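PDB 4IIY: MccF from Escherichia coli, which probably acts as a serine carboxypeptidase-like hydrolase of the S66 peptidase family, giving its host self-immunity to microcin C7. Local coordinates for residues I189-Y200 against N359-T369. The protein carries 1 engineered substitution. Sequence-based numbering, arbitrary orientation.
Sequences ILTRKQSGIYTY and NISITEQYLST. With EDO (1,2-ethanediol), chain Q; EDO (1,2-ethanediol), chain O.
Tyr366 OH reaches the end of helix 178-191, donating to a lone pair of Ile189 O at 2.7 Å and accepting from Arg192 NH1 at 3.2 Å. The Tyr366 hydroxyl lies close to the Arg192 guanidinium plane, which is turned 22° from the ring. Over one ring face lies the Gln194 amide, almost perpendicular, with Gln194 NE2 3.3 Å from Tyr366 CZ; its OE1 takes the backbone N of Tyr366 at 3.0 Å, from above the amide carbonyl plane. The bend at chi2 (-81°) folds this amide back over the ring. A phenylalanine in place of Tyr366 would probably leave Ile189 O without this donor and Arg192 less firmly placed.

Arg192 is itself steadied by NH2 bonding to Gly196 O and by Tyr198 CB over the centre of one guanidinium face; in this crystal two ethanediols, probably from the crystallisation liquor, also bond the guanidinium. Ile362 CD1 touches Ile189 CD1 and lies 3.4 Å from Tyr200 OH, a hydroxyl hydrogen-bonded to Thr344 O. Tyr198 and Ile362 form an antiparallel hydrogen-bonded pair, and Tyr200 N reaches Ile360 O. Strand 198-199 thereby becomes an outermost strand of the mixed sheet, added antiparallel to strand 359-362 by the loop leaving the helix.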
# COMPACT_ATOMS: atom_id res chain seq x y z
N ILE B 189 -30.44 -5.88 7.30
CA ILE B 189 -29.99 -5.97 5.92
C ILE B 189 -30.08 -7.41 5.41
O ILE B 189 -30.51 -7.65 4.28
CB ILE B 189 -28.53 -5.47 5.78
CG1 ILE B 189 -28.44 -3.96 6.04
CG2 ILE B 189 -27.99 -5.77 4.40
CD1 ILE B 189 -29.22 -3.12 5.05
N LEU B 190 -29.69 -8.36 6.24
CA LEU B 190 -29.56 -9.73 5.78
C LEU B 190 -30.85 -10.55 5.88
O LEU B 190 -30.97 -11.58 5.21
CB LEU B 190 -28.41 -10.44 6.52
CG LEU B 190 -27.02 -9.82 6.32
CD1 LEU B 190 -25.99 -10.55 7.15
CD2 LEU B 190 -26.60 -9.81 4.85
N THR B 191 -31.81 -10.12 6.70
CA THR B 191 -33.06 -10.87 6.83
C THR B 191 -34.29 -10.22 6.19
O THR B 191 -35.30 -10.90 5.99
CB THR B 191 -33.43 -11.20 8.30
OG1 THR B 191 -33.84 -10.00 8.97
CG2 THR B 191 -32.28 -11.85 9.03
N ARG B 192 -34.21 -8.94 5.86
CA ARG B 192 -35.39 -8.24 5.34
C ARG B 192 -35.90 -8.81 4.03
O ARG B 192 -35.15 -9.41 3.26
CB ARG B 192 -35.10 -6.74 5.16
CG ARG B 192 -34.02 -6.42 4.13
CD ARG B 192 -33.83 -4.92 3.98
NE ARG B 192 -34.87 -4.31 3.15
CZ ARG B 192 -34.86 -4.31 1.82
NH1 ARG B 192 -33.88 -4.92 1.17
NH2 ARG B 192 -35.84 -3.73 1.14
N LYS B 193 -37.19 -8.62 3.78
CA LYS B 193 -37.75 -8.95 2.47
C LYS B 193 -37.12 -8.07 1.41
O LYS B 193 -36.89 -6.88 1.63
CB LYS B 193 -39.26 -8.73 2.47
CG LYS B 193 -40.01 -9.51 3.54
CD LYS B 193 -39.82 -11.00 3.37
CE LYS B 193 -41.04 -11.77 3.86
NZ LYS B 193 -41.72 -12.47 2.73
N GLN B 194 -36.83 -8.66 0.25
CA GLN B 194 -36.21 -7.94 -0.85
C GLN B 194 -37.27 -7.30 -1.73
O GLN B 194 -37.45 -7.69 -2.88
CB GLN B 194 -35.36 -8.90 -1.69
CG GLN B 194 -34.21 -9.55 -0.94
CD GLN B 194 -32.99 -8.65 -0.82
OE1 GLN B 194 -32.62 -7.96 -1.77
NE2 GLN B 194 -32.36 -8.66 0.35
N SER B 195 -37.97 -6.32 -1.19
CA SER B 195 -38.99 -5.60 -1.94
C SER B 195 -38.88 -4.11 -1.65
O SER B 195 -38.86 -3.70 -0.48
CB SER B 195 -40.38 -6.10 -1.57
OG SER B 195 -41.37 -5.47 -2.36
N GLY B 196 -38.82 -3.30 -2.70
CA GLY B 196 -38.67 -1.87 -2.54
C GLY B 196 -37.26 -1.54 -2.07
O GLY B 196 -36.50 -2.43 -1.67
N ILE B 197 -36.92 -0.26 -2.13
CA ILE B 197 -35.59 0.18 -1.74
C ILE B 197 -35.43 0.08 -0.23
O ILE B 197 -36.42 0.05 0.52
CB ILE B 197 -35.27 1.62 -2.22
CG1 ILE B 197 -35.97 2.68 -1.36
CG2 ILE B 197 -35.62 1.77 -3.70
CD1 ILE B 197 -35.59 4.10 -1.75
N TYR B 198 -34.19 -0.01 0.22
CA TYR B 198 -33.89 0.04 1.64
C TYR B 198 -33.09 1.31 1.94
O TYR B 198 -32.00 1.49 1.39
CB TYR B 198 -33.08 -1.18 2.10
CG TYR B 198 -32.62 -0.95 3.51
CD1 TYR B 198 -33.50 -1.13 4.57
CD2 TYR B 198 -31.36 -0.45 3.78
CE1 TYR B 198 -33.12 -0.86 5.88
CE2 TYR B 198 -30.97 -0.18 5.08
CZ TYR B 198 -31.85 -0.39 6.12
OH TYR B 198 -31.45 -0.11 7.41
N THR B 199 -33.60 2.17 2.82
CA THR B 199 -32.92 3.40 3.18
C THR B 199 -32.25 3.25 4.55
O THR B 199 -32.90 2.91 5.54
CB THR B 199 -33.90 4.60 3.18
OG1 THR B 199 -34.52 4.70 1.89
CG2 THR B 199 -33.17 5.90 3.50
N TYR B 200 -30.95 3.50 4.60
CA TYR B 200 -30.19 3.32 5.83
C TYR B 200 -30.62 4.27 6.94
O TYR B 200 -30.92 5.44 6.70
CB TYR B 200 -28.69 3.50 5.57
CG TYR B 200 -28.04 2.28 4.97
CD1 TYR B 200 -27.61 1.24 5.78
CD2 TYR B 200 -27.87 2.17 3.60
CE1 TYR B 200 -27.02 0.11 5.25
CE2 TYR B 200 -27.28 1.04 3.05
CZ TYR B 200 -26.86 0.03 3.88
OH TYR B 200 -26.28 -1.09 3.33
N ASN B 359 -29.67 11.17 2.49
CA ASN B 359 -29.86 9.76 2.79
C ASN B 359 -29.23 8.87 1.73
O ASN B 359 -28.80 9.34 0.67
CB ASN B 359 -31.33 9.41 3.07
CG ASN B 359 -32.24 9.64 1.86
OD1 ASN B 359 -31.86 9.40 0.72
ND2 ASN B 359 -33.47 10.11 2.12
N ILE B 360 -29.16 7.58 2.03
CA ILE B 360 -28.53 6.62 1.14
C ILE B 360 -29.33 5.32 1.20
O ILE B 360 -29.72 4.87 2.28
CB ILE B 360 -27.02 6.42 1.48
CG1 ILE B 360 -26.39 5.33 0.61
CG2 ILE B 360 -26.79 6.15 2.97
CD1 ILE B 360 -24.88 5.19 0.79
N SER B 361 -29.58 4.74 0.04
CA SER B 361 -30.45 3.59 -0.08
C SER B 361 -29.86 2.51 -0.98
O SER B 361 -29.13 2.83 -1.93
CB SER B 361 -31.81 3.99 -0.67
OG SER B 361 -32.42 5.03 0.08
N ILE B 362 -30.20 1.26 -0.70
CA ILE B 362 -29.93 0.15 -1.61
C ILE B 362 -31.13 0.03 -2.55
O ILE B 362 -32.28 -0.03 -2.10
CB ILE B 362 -29.75 -1.18 -0.86
CG1 ILE B 362 -28.74 -1.04 0.29
CG2 ILE B 362 -29.35 -2.28 -1.81
CD1 ILE B 362 -28.80 -2.19 1.28
N THR B 363 -30.88 0.00 -3.86
CA THR B 363 -31.98 0.00 -4.82
C THR B 363 -32.05 -1.25 -5.69
O THR B 363 -32.95 -1.38 -6.53
CB THR B 363 -31.95 1.25 -5.73
OG1 THR B 363 -30.76 1.23 -6.53
CG2 THR B 363 -32.00 2.52 -4.90
N GLU B 364 -31.11 -2.17 -5.50
CA GLU B 364 -31.05 -3.39 -6.29
C GLU B 364 -31.05 -4.61 -5.37
O GLU B 364 -30.39 -4.61 -4.32
CB GLU B 364 -29.80 -3.38 -7.17
CG GLU B 364 -29.56 -4.69 -7.91
CD GLU B 364 -28.29 -4.69 -8.74
OE1 GLU B 364 -27.60 -3.66 -8.80
OE2 GLU B 364 -27.98 -5.75 -9.33
N GLN B 365 -31.78 -5.66 -5.76
CA GLN B 365 -31.84 -6.90 -5.00
C GLN B 365 -30.44 -7.47 -4.77
O GLN B 365 -29.63 -7.54 -5.69
CB GLN B 365 -32.69 -7.94 -5.74
CG GLN B 365 -32.88 -9.23 -4.98
CD GLN B 365 -33.73 -10.22 -5.75
OE1 GLN B 365 -34.28 -9.90 -6.81
NE2 GLN B 365 -33.85 -11.43 -5.23
N TYR B 366 -30.17 -7.89 -3.53
CA TYR B 366 -28.82 -8.31 -3.15
C TYR B 366 -28.77 -9.66 -2.42
O TYR B 366 -27.68 -10.14 -2.11
CB TYR B 366 -28.14 -7.20 -2.32
CG TYR B 366 -28.91 -6.84 -1.07
CD1 TYR B 366 -28.71 -7.55 0.11
CD2 TYR B 366 -29.86 -5.83 -1.08
CE1 TYR B 366 -29.42 -7.24 1.27
CE2 TYR B 366 -30.57 -5.51 0.06
CZ TYR B 366 -30.36 -6.21 1.23
OH TYR B 366 -31.10 -5.88 2.35
N LEU B 367 -29.94 -10.25 -2.17
CA LEU B 367 -30.05 -11.63 -1.70
C LEU B 367 -31.23 -12.28 -2.41
O LEU B 367 -32.12 -11.57 -2.88
CB LEU B 367 -30.26 -11.70 -0.18
CG LEU B 367 -29.07 -11.30 0.71
CD1 LEU B 367 -29.49 -10.99 2.14
CD2 LEU B 367 -27.99 -12.37 0.70
N SER B 368 -31.22 -13.60 -2.51
CA SER B 368 -32.35 -14.34 -3.08
C SER B 368 -33.61 -14.10 -2.25
O SER B 368 -33.54 -13.88 -1.04
CB SER B 368 -32.04 -15.83 -3.12
OG SER B 368 -30.89 -16.08 -3.91
N THR B 369 -34.77 -14.13 -2.90
CA THR B 369 -36.02 -13.86 -2.20
C THR B 369 -36.39 -14.99 -1.24
O THR B 369 -37.17 -14.80 -0.31
CB THR B 369 -37.18 -13.61 -3.19
OG1 THR B 369 -37.34 -14.76 -4.03
CG2 THR B 369 -36.89 -12.39 -4.05
C1 EDO Q . -33.32 -3.24 -2.46
O1 EDO Q . -33.60 -3.00 -1.08
C2 EDO Q . -33.46 -4.73 -2.73
O2 EDO Q . -33.80 -5.41 -1.52
C1 EDO O . -37.18 -1.39 3.15
O1 EDO O . -37.94 -2.00 2.10
C2 EDO O . -37.55 -1.98 4.51
O2 EDO O . -37.00 -3.30 4.67
O HOH W 1 -37.16 -11.44 0.08
O HOH W 2 -29.72 7.27 4.93